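Local coordinates for protein taurine:2-oxoglutarate aminotransferase (Bifidobacterium kashiwanohense PV20-2, PDB 6JIX) that probably transfers the amino group of taurine to 2-oxoglutarate, giving glutamate, with the help of its cofactor pyridoxal 5'-phosphate, at residues A[386-391]-A[411-416]. Numbering follows the deposited sequence.
Sequences APYHTP and GRETNI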
ATOM      1  N   ALA A 386      -6.038  24.447 -20.551  1.00 36.73           N
ATOM      2  CA  ALA A 386      -4.871  23.567 -20.539  1.00 38.10           C
ATOM      3  C   ALA A 386      -5.279  22.274 -21.236  1.00 41.34           C
ATOM      4  O   ALA A 386      -5.937  21.414 -20.626  1.00 43.21           O
ATOM      5  CB  ALA A 386      -4.369  23.304 -19.122  1.00 26.56           C
ATOM      6  N   PRO A 387      -4.925  22.105 -22.514  1.00 43.00           N
ATOM      7  CA  PRO A 387      -5.274  20.863 -23.224  1.00 40.74           C
ATOM      8  C   PRO A 387      -4.498  19.691 -22.647  1.00 36.80           C
ATOM      9  O   PRO A 387      -3.516  19.868 -21.922  1.00 36.98           O
ATOM     10  CB  PRO A 387      -4.891  21.135 -24.687  1.00 34.33           C
ATOM     11  CG  PRO A 387      -4.009  22.359 -24.665  1.00 32.87           C
ATOM     12  CD  PRO A 387      -3.934  22.908 -23.253  1.00 40.13           C
ATOM     13  N   TYR A 388      -4.938  18.478 -22.995  1.00 39.30           N
ATOM     14  CA  TYR A 388      -4.418  17.277 -22.346  1.00 35.75           C
ATOM     15  C   TYR A 388      -2.895  17.279 -22.296  1.00 33.14           C
ATOM     16  O   TYR A 388      -2.222  17.455 -23.317  1.00 36.01           O
ATOM     17  CB  TYR A 388      -4.912  16.004 -23.050  1.00 32.14           C
ATOM     18  CG  TYR A 388      -4.473  14.759 -22.286  1.00 38.02           C
ATOM     19  CD1 TYR A 388      -5.052  14.432 -21.059  1.00 32.34           C
ATOM     20  CD2 TYR A 388      -3.433  13.953 -22.754  1.00 32.26           C
ATOM     21  CE1 TYR A 388      -4.639  13.323 -20.342  1.00 31.90           C
ATOM     22  CE2 TYR A 388      -3.011  12.842 -22.039  1.00 32.36           C
ATOM     23  CZ  TYR A 388      -3.619  12.533 -20.828  1.00 33.72           C
ATOM     24  OH  TYR A 388      -3.207  11.429 -20.103  1.00 32.61           O
ATOM     25  N   HIS A 389      -2.357  17.089 -21.091  1.00 30.75           N
ATOM     26  CA  HIS A 389      -0.922  16.876 -20.883  1.00 36.43           C
ATOM     27  C   HIS A 389      -0.065  18.024 -21.423  1.00 33.48           C
ATOM     28  O   HIS A 389       1.025  17.809 -21.955  1.00 43.26           O
ATOM     29  CB  HIS A 389      -0.467  15.547 -21.491  1.00 34.30           C
ATOM     30  CG  HIS A 389       0.821  15.045 -20.917  1.00 35.27           C
ATOM     31  ND1 HIS A 389       1.546  14.020 -21.485  1.00 34.48           N
ATOM     32  CD2 HIS A 389       1.514  15.432 -19.818  1.00 32.67           C
ATOM     33  CE1 HIS A 389       2.631  13.796 -20.762  1.00 30.65           C
ATOM     34  NE2 HIS A 389       2.639  14.644 -19.750  1.00 33.58           N
ATOM     35  N   THR A 390      -0.553  19.247 -21.295  1.00 35.92           N
ATOM     36  CA  THR A 390       0.220  20.395 -21.753  1.00 39.44           C
ATOM     37  C   THR A 390       1.432  20.637 -20.852  1.00 40.06           C
ATOM     38  O   THR A 390       1.340  20.502 -19.623  1.00 42.96           O
ATOM     39  CB  THR A 390      -0.650  21.652 -21.810  1.00 36.72           C
ATOM     40  OG1 THR A 390      -0.007  22.617 -22.649  1.00 40.77           O
ATOM     41  CG2 THR A 390      -0.859  22.236 -20.418  1.00 35.78           C
ATOM     42  N   PRO A 391       2.573  21.011 -21.422  1.00 44.78           N
ATOM     43  CA  PRO A 391       3.662  21.556 -20.605  1.00 45.58           C
ATOM     44  C   PRO A 391       3.386  23.005 -20.227  1.00 45.81           C
ATOM     45  O   PRO A 391       2.791  23.781 -20.988  1.00 48.27           O
ATOM     46  CB  PRO A 391       4.882  21.444 -21.529  1.00 42.67           C
ATOM     47  CG  PRO A 391       4.311  21.556 -22.899  1.00 30.90           C
ATOM     48  CD  PRO A 391       2.933  20.936 -22.850  1.00 36.03           C
ATOM     49  N   GLY A 411      -6.572  20.502  -8.980  1.00 39.00           N
ATOM     50  CA  GLY A 411      -7.212  20.041 -10.195  1.00 32.44           C
ATOM     51  C   GLY A 411      -6.208  19.256 -11.008  1.00 32.39           C
ATOM     52  O   GLY A 411      -5.024  19.185 -10.675  1.00 30.28           O
ATOM     53  N   ARG A 412      -6.715  18.616 -12.052  1.00 35.05           N
ATOM     54  CA  ARG A 412      -5.880  17.992 -13.067  1.00 28.08           C
ATOM     55  C   ARG A 412      -6.302  18.529 -14.421  1.00 29.06           C
ATOM     56  O   ARG A 412      -7.420  19.025 -14.597  1.00 32.50           O
ATOM     57  CB  ARG A 412      -5.974  16.462 -13.026  1.00 26.52           C
ATOM     58  CG  ARG A 412      -5.207  15.861 -11.828  1.00 29.37           C
ATOM     59  CD  ARG A 412      -4.923  14.381 -12.011  1.00 30.41           C
ATOM     60  NE  ARG A 412      -4.025  14.149 -13.135  1.00 28.59           N
ATOM     61  CZ  ARG A 412      -2.705  14.072 -13.022  1.00 29.58           C
ATOM     62  NH1 ARG A 412      -2.125  14.196 -11.831  1.00 25.86           N
ATOM     63  NH2 ARG A 412      -1.970  13.872 -14.101  1.00 30.84           N
ATOM     64  N   GLU A 413      -5.379  18.488 -15.373  1.00 24.65           N
ATOM     65  CA  GLU A 413      -5.686  18.882 -16.750  1.00 29.53           C
ATOM     66  C   GLU A 413      -6.242  20.304 -16.746  1.00 32.28           C
ATOM     67  O   GLU A 413      -5.522  21.232 -16.334  1.00 30.98           O
ATOM     68  CB  GLU A 413      -6.612  17.825 -17.361  1.00 28.27           C
ATOM     69  CG  GLU A 413      -5.947  16.494 -17.681  1.00 29.78           C
ATOM     70  CD  GLU A 413      -4.449  16.619 -17.933  1.00 34.33           C
ATOM     71  OE1 GLU A 413      -4.024  17.495 -18.732  1.00 35.58           O
ATOM     72  OE2 GLU A 413      -3.696  15.827 -17.327  1.00 31.95           O
ATOM     73  N   THR A 414      -7.471  20.531 -17.208  1.00 25.47           N
ATOM     74  CA  THR A 414      -8.042  21.856 -17.406  1.00 30.22           C
ATOM     75  C   THR A 414      -9.142  22.140 -16.388  1.00 33.08           C
ATOM     76  O   THR A 414     -10.006  22.989 -16.635  1.00 30.07           O
ATOM     77  CB  THR A 414      -8.576  22.000 -18.849  1.00 34.00           C
ATOM     78  OG1 THR A 414      -8.587  23.371 -19.260  1.00 33.18           O
ATOM     79  CG2 THR A 414      -9.998  21.466 -19.002  1.00 28.96           C
ATOM     80  N   ASN A 415      -9.121  21.445 -15.242  1.00 35.80           N
ATOM     81  CA  ASN A 415     -10.220  21.483 -14.285  1.00 29.18           C
ATOM     82  C   ASN A 415      -9.802  22.038 -12.939  1.00 25.53           C
ATOM     83  O   ASN A 415      -8.646  21.932 -12.521  1.00 29.22           O
ATOM     84  CB  ASN A 415     -10.821  20.105 -14.067  1.00 20.98           C
ATOM     85  CG  ASN A 415     -11.144  19.434 -15.359  1.00 26.61           C
ATOM     86  OD1 ASN A 415     -10.373  18.597 -15.856  1.00 26.92           O
ATOM     87  ND2 ASN A 415     -12.262  19.831 -15.958  1.00 28.25           N
ATOM     88  N   ILE A 416     -10.787  22.629 -12.273  1.00 29.08           N
ATOM     89  CA  ILE A 416     -10.738  22.930 -10.854  1.00 29.44           C
ATOM     90  C   ILE A 416     -11.738  22.014 -10.173  1.00 29.70           C
ATOM     91  O   ILE A 416     -12.909  21.954 -10.570  1.00 29.89           O
ATOM     92  CB  ILE A 416     -11.046  24.408 -10.563  1.00 27.04           C
ATOM     93  CG1 ILE A 416     -10.205  25.311 -11.472  1.00 29.65           C
ATOM     94  CG2 ILE A 416     -10.721  24.707  -9.129  1.00 28.32           C
ATOM     95  CD1 ILE A 416     -10.417  26.784 -11.268  1.00 22.39           C
TER
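The hydroxyl of T414 is gripped by two backbone groups: its OG1 accepts a hydrogen bond from A386 N at 3.1 Å and is also hydrogen-bonded to I375 O on strand 370-376. One buried side chain thus ties a loop to the central strand of a three-stranded antiparallel sheet. Next to this bond the CB of A386 lies 3.7 Å from E413 O.

The second link is made by E413. Its chain bends at chi2 (-26°), bringing the carboxylate to the central peptide of the type II turn P387-T390. H389 N points almost straight at E413 OE1, 2.9 Å away with an N-H...O angle of 168°, but meets it from above the carboxylate plane. The other oxygen, OE2, is hydrogen-bonded to W157 NE1, so the two oxygens serve different partners. Beside them the Y388 ring runs obliquely to the carboxylate, their planes 39° apart, with CD1 3.9 Å from E413 CD. W157 stacks on H389 and also meets the Y388 ring. With an alanine here in place of E413, H389 N and W157 NE1 are likely to lose the carboxylate that accepts from both.

In this class-III aminotransferase, then, a type II' turn, R412-N415, entering strand 415-418 of the small antiparallel sheet holds a type II turn in the loop before helix 395-404 by side chain to backbone hydrogen bonds.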